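Local coordinates for protein TlmII (Streptoalloteichus hindustanus, PDB 4HVM) that probably acts as a condensation-type enzyme of tallysomycin biosynthesis, a nonribosomal peptide pathway, and may bind a phosphopantetheine group, at residues R39-S44 with I386-E391; A100-L105 with H125-S130. All coordinates share one frame; numbering follows the deposited sequence.

Contact 1: residues R39-S44 with I386-E391. With SO4 (sulfate ion), chain F.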
# COMPACT_ATOMS: atom_id res chain seq x y z
N ARG A 39 -10.70 1.56 0.93
CA ARG A 39 -10.57 2.84 1.61
C ARG A 39 -11.89 3.59 1.45
O ARG A 39 -12.70 3.24 0.60
CB ARG A 39 -9.42 3.66 1.02
CG ARG A 39 -8.06 2.97 1.12
CD ARG A 39 -7.65 2.77 2.56
NE ARG A 39 -6.94 1.50 2.74
CZ ARG A 39 -5.62 1.36 2.63
NH1 ARG A 39 -4.87 2.41 2.34
NH2 ARG A 39 -5.06 0.17 2.81
N GLY A 40 -12.10 4.63 2.26
CA GLY A 40 -13.33 5.38 2.19
C GLY A 40 -13.25 6.80 2.73
O GLY A 40 -12.43 7.09 3.60
N LEU A 41 -14.11 7.67 2.21
CA LEU A 41 -14.23 9.04 2.71
C LEU A 41 -15.59 9.22 3.36
O LEU A 41 -16.62 8.84 2.79
CB LEU A 41 -14.05 10.05 1.58
CG LEU A 41 -12.66 10.17 0.95
CD1 LEU A 41 -12.66 11.21 -0.15
CD2 LEU A 41 -11.61 10.50 2.00
N LEU A 42 -15.61 9.79 4.56
CA LEU A 42 -16.86 10.03 5.27
C LEU A 42 -17.37 11.45 5.02
O LEU A 42 -16.69 12.42 5.32
CB LEU A 42 -16.67 9.80 6.77
CG LEU A 42 -17.81 10.24 7.68
CD1 LEU A 42 -19.10 9.52 7.32
CD2 LEU A 42 -17.45 9.99 9.13
N GLY A 43 -18.57 11.55 4.47
CA GLY A 43 -19.20 12.84 4.25
C GLY A 43 -20.25 13.12 5.30
O GLY A 43 -21.02 12.23 5.68
N SER A 44 -20.30 14.35 5.79
CA SER A 44 -21.25 14.72 6.83
C SER A 44 -21.91 16.06 6.54
O SER A 44 -21.23 17.07 6.34
CB SER A 44 -20.55 14.76 8.19
OG SER A 44 -21.50 14.89 9.24
N ILE A 386 -15.75 16.57 4.96
CA ILE A 386 -15.19 15.35 4.38
C ILE A 386 -13.90 14.94 5.09
O ILE A 386 -12.94 15.71 5.15
CB ILE A 386 -14.90 15.51 2.88
CG1 ILE A 386 -16.20 15.75 2.11
CG2 ILE A 386 -14.19 14.28 2.34
CD1 ILE A 386 -16.00 15.93 0.62
N GLU A 387 -13.89 13.72 5.64
CA GLU A 387 -12.72 13.20 6.34
C GLU A 387 -12.49 11.74 5.96
O GLU A 387 -13.37 11.10 5.39
CB GLU A 387 -12.92 13.31 7.85
CG GLU A 387 -14.10 12.49 8.39
CD GLU A 387 -14.37 12.75 9.86
OE1 GLU A 387 -15.02 11.89 10.50
OE2 GLU A 387 -13.95 13.81 10.37
N LEU A 388 -11.30 11.24 6.27
CA LEU A 388 -10.99 9.83 6.04
C LEU A 388 -11.87 8.97 6.93
O LEU A 388 -12.17 9.35 8.06
CB LEU A 388 -9.51 9.56 6.30
CG LEU A 388 -8.53 9.70 5.13
CD1 LEU A 388 -8.58 11.09 4.52
CD2 LEU A 388 -7.12 9.35 5.58
N PHE A 389 -12.27 7.81 6.43
CA PHE A 389 -13.17 6.94 7.18
C PHE A 389 -12.49 5.67 7.69
O PHE A 389 -12.21 4.76 6.91
CB PHE A 389 -14.40 6.57 6.34
CG PHE A 389 -15.32 5.60 7.02
CD1 PHE A 389 -16.01 5.96 8.16
CD2 PHE A 389 -15.47 4.31 6.53
CE1 PHE A 389 -16.85 5.07 8.80
CE2 PHE A 389 -16.30 3.41 7.17
CZ PHE A 389 -17.00 3.79 8.30
N ARG A 390 -12.22 5.64 8.99
CA ARG A 390 -11.70 4.46 9.68
C ARG A 390 -10.54 3.80 8.93
O ARG A 390 -10.50 2.58 8.80
CB ARG A 390 -12.81 3.44 9.91
CG ARG A 390 -13.95 3.91 10.81
CD ARG A 390 -13.58 3.83 12.28
NE ARG A 390 -14.69 4.23 13.14
CZ ARG A 390 -15.63 3.40 13.58
NH1 ARG A 390 -15.60 2.12 13.25
NH2 ARG A 390 -16.60 3.86 14.36
N GLU A 391 -9.61 4.61 8.44
CA GLU A 391 -8.49 4.11 7.66
C GLU A 391 -7.70 3.04 8.41
O GLU A 391 -7.23 2.07 7.82
CB GLU A 391 -7.56 5.25 7.23
CG GLU A 391 -6.46 4.83 6.27
CD GLU A 391 -5.59 5.99 5.84
OE1 GLU A 391 -5.04 6.69 6.72
OE2 GLU A 391 -5.45 6.21 4.62
S SO4 F . -4.19 -2.94 2.49
O1 SO4 F . -3.95 -3.29 3.89
O2 SO4 F . -3.87 -4.07 1.62
O3 SO4 F . -5.60 -2.59 2.32
O4 SO4 F . -3.35 -1.81 2.12
O HOH W 1 -10.31 5.10 4.54
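Ile386 sets CG2 against Leu41 CD1 at 4.2 Å, on the side of the sheet where both residues also meet Trp158 of helix 147-161. Glu387 pairs with Leu42 through two backbone bonds: Leu42 N to Glu387 O is 2.7 Å, and Glu387 N to Leu42 O is 3.1 Å. With chi1 at 63° and the chain extended beyond CG, Glu387 runs beside the Leu42 side chain and brings OE1 to Leu42 CD2. This antiparallel pairing makes strand 385-388 an outermost strand of a five-stranded mixed sheet, a late piece of chain added to the N-terminal half, consistent with the crossover between subdomains seen in condensation domains. Leu388 CD1 touches Leu41 CD2 at 4.0 Å, the two side chains crossing at a slant. Past the strand, Phe389 N bonds Gly40 O at 2.9 Å, Phe389 CB packs on Leu42 CB at 4.0 Å, and a water links Gly40 N to Phe389 O. The Glu391 carboxylate, bound by Tyr151, holds OE2 4.5 Å from Arg39 NH1, an attraction of opposite charges without a hydrogen bond, since OE2 lies well out of the guanidinium plane. Arg39 NH2 makes two weak bonds to a sulfate, probably from the crystallisation liquor; an alanine here removes the guanidinium, which would probably leave Glu391 without its nearby opposite charge and the sulfate less firmly placed.

Contact 2: residues A100-L105 with H125-S130; sequences ARCVEL and HLVRLS
Cys102 and Leu105, one turn apart on the helix, carry the apolar contacts. The Cys102 sulfur reaches the strand, lying 3.9 Å from Val127 CB and equally close to Val127 CG1. Its SG is trans to the backbone nitrogen (chi1 -173°), which carries the sulfur outward from the helix. Leu129 CD2 comes to 3.8 Å from Cys102 CB, so Cys102 meets both branched side chains from the helix side, SG on Val127 and CB on Leu129. Leu105 uses a single methyl, CD2, which lies 4.1 Å from Val127 CG2. Val127 thus receives both helix residues, Cys102 along CB and its methyls, Leu105 at CG2 alone.

The same Leu105 methyl makes the one aromatic contact, at 3.6 Å from His125 ND1, with His125 CE1 a little farther from it at 4.1 Å. The ring's other nitrogen, NE2, hydrogen-bonds Asp109, further along the same helix, which ties the imidazole to the helix at a second point.

Helix 98-110 is the connection of a beta-alpha-beta unit whose parallel strands, 87-91 and 122-128, are neighbours in the sheet. The segment axes approach to 9.9 Å and run at 160°, nearly antiparallel, as expected of a connecting helix laid on the strand that follows it. His125 and Val127, alternate residues of that strand, both direct their CB atoms at the helix, whereas Leu126 between them packs against helix 49-62.

No hydrogen bond crosses between the segments. Within the helix Arg101 grips Glu104 side-on in a salt bridge. At the end of the strand, Arg128 NH1 bonds Ser130 O at 2.8 Å, while Arg128 NE forms a salt bridge with Asp49, at the start of helix 49-62.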
# COMPACT_ATOMS: atom_id res chain seq x y z
N ALA A 100 -19.48 0.91 12.44
CA ALA A 100 -18.85 -0.39 12.60
C ALA A 100 -19.32 -1.35 11.51
O ALA A 100 -18.56 -2.22 11.08
CB ALA A 100 -19.15 -0.97 13.97
N ARG A 101 -20.56 -1.18 11.07
CA ARG A 101 -21.14 -2.03 10.04
C ARG A 101 -20.56 -1.68 8.67
O ARG A 101 -20.35 -2.56 7.84
CB ARG A 101 -22.65 -1.87 10.00
CG ARG A 101 -23.34 -2.04 11.34
CD ARG A 101 -23.30 -3.47 11.83
NE ARG A 101 -22.07 -3.80 12.54
CZ ARG A 101 -21.88 -3.60 13.84
NH1 ARG A 101 -20.73 -3.94 14.40
NH2 ARG A 101 -22.84 -3.07 14.59
N CYS A 102 -20.30 -0.40 8.45
CA CYS A 102 -19.77 0.07 7.18
C CYS A 102 -18.37 -0.48 6.94
O CYS A 102 -17.99 -0.76 5.80
CB CYS A 102 -19.76 1.60 7.14
SG CYS A 102 -19.31 2.29 5.53
N VAL A 103 -17.62 -0.65 8.02
CA VAL A 103 -16.30 -1.25 7.95
C VAL A 103 -16.42 -2.72 7.59
O VAL A 103 -15.70 -3.24 6.74
CB VAL A 103 -15.52 -1.10 9.27
CG1 VAL A 103 -14.23 -1.91 9.24
CG2 VAL A 103 -15.23 0.36 9.56
N GLU A 104 -17.36 -3.40 8.24
CA GLU A 104 -17.61 -4.81 7.98
C GLU A 104 -18.15 -5.00 6.57
O GLU A 104 -17.94 -6.04 5.96
CB GLU A 104 -18.58 -5.38 9.02
CG GLU A 104 -18.05 -5.38 10.45
CD GLU A 104 -19.16 -5.45 11.48
OE1 GLU A 104 -20.35 -5.37 11.10
OE2 GLU A 104 -18.85 -5.58 12.69
N LEU A 105 -18.85 -3.99 6.06
CA LEU A 105 -19.40 -4.07 4.71
C LEU A 105 -18.29 -4.04 3.66
O LEU A 105 -18.25 -4.88 2.76
CB LEU A 105 -20.38 -2.91 4.48
CG LEU A 105 -21.14 -2.84 3.15
CD1 LEU A 105 -22.54 -2.29 3.38
CD2 LEU A 105 -20.40 -1.98 2.15
N HIS A 125 -18.66 2.23 -3.33
CA HIS A 125 -19.76 2.04 -2.40
C HIS A 125 -20.30 3.37 -1.89
O HIS A 125 -19.54 4.23 -1.45
CB HIS A 125 -19.33 1.15 -1.22
CG HIS A 125 -19.05 -0.27 -1.60
ND1 HIS A 125 -19.95 -1.29 -1.40
CD2 HIS A 125 -17.96 -0.84 -2.17
CE1 HIS A 125 -19.44 -2.42 -1.83
NE2 HIS A 125 -18.23 -2.18 -2.30
N LEU A 126 -21.62 3.54 -1.96
CA LEU A 126 -22.28 4.72 -1.40
C LEU A 126 -23.11 4.26 -0.21
O LEU A 126 -24.24 3.80 -0.36
CB LEU A 126 -23.16 5.39 -2.46
CG LEU A 126 -23.58 6.85 -2.25
CD1 LEU A 126 -23.91 7.49 -3.58
CD2 LEU A 126 -24.76 6.96 -1.30
N VAL A 127 -22.54 4.37 0.99
CA VAL A 127 -23.17 3.84 2.19
C VAL A 127 -23.67 4.97 3.08
O VAL A 127 -22.88 5.79 3.56
CB VAL A 127 -22.19 2.97 3.00
CG1 VAL A 127 -22.94 2.17 4.05
CG2 VAL A 127 -21.42 2.03 2.08
N ARG A 128 -24.98 5.02 3.31
CA ARG A 128 -25.56 6.02 4.19
C ARG A 128 -25.68 5.47 5.61
O ARG A 128 -26.27 4.42 5.83
CB ARG A 128 -26.93 6.49 3.68
CG ARG A 128 -27.63 7.45 4.63
CD ARG A 128 -28.79 8.18 3.97
NE ARG A 128 -28.34 9.20 3.03
CZ ARG A 128 -28.05 10.45 3.37
NH1 ARG A 128 -28.14 10.85 4.63
NH2 ARG A 128 -27.65 11.31 2.44
N LEU A 129 -25.12 6.20 6.57
CA LEU A 129 -25.08 5.76 7.96
C LEU A 129 -26.19 6.40 8.80
O LEU A 129 -26.70 5.79 9.75
CB LEU A 129 -23.72 6.08 8.58
CG LEU A 129 -22.49 5.65 7.79
CD1 LEU A 129 -21.22 5.94 8.57
CD2 LEU A 129 -22.57 4.17 7.43
N SER A 130 -26.55 7.63 8.46
CA SER A 130 -27.57 8.37 9.20
C SER A 130 -28.17 9.46 8.32
O SER A 130 -28.04 9.43 7.09
CB SER A 130 -26.97 9.00 10.46
OG SER A 130 -25.89 9.86 10.14

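From the N terminus, strand 36-44 comes first, and its partner in contact 1 arrives only with strand 385-388, closing a loop of more than 340 residues. Contact 2 is nested wholly inside that loop: helix 98-110 follows strand 87-91 and lies back on strand 122-128, with 19 residues between its two segments. Both contacts reach the same five-stranded sheet, contact 1 by adding one edge strand and contact 2 by covering one face with a helix. Their centres are about 11 Å apart. They meet directly where Phe389 CE2 packs 3.6 Å from Cys102 SG, with Val103 beside them, joining the late crossing segment to the covering helix.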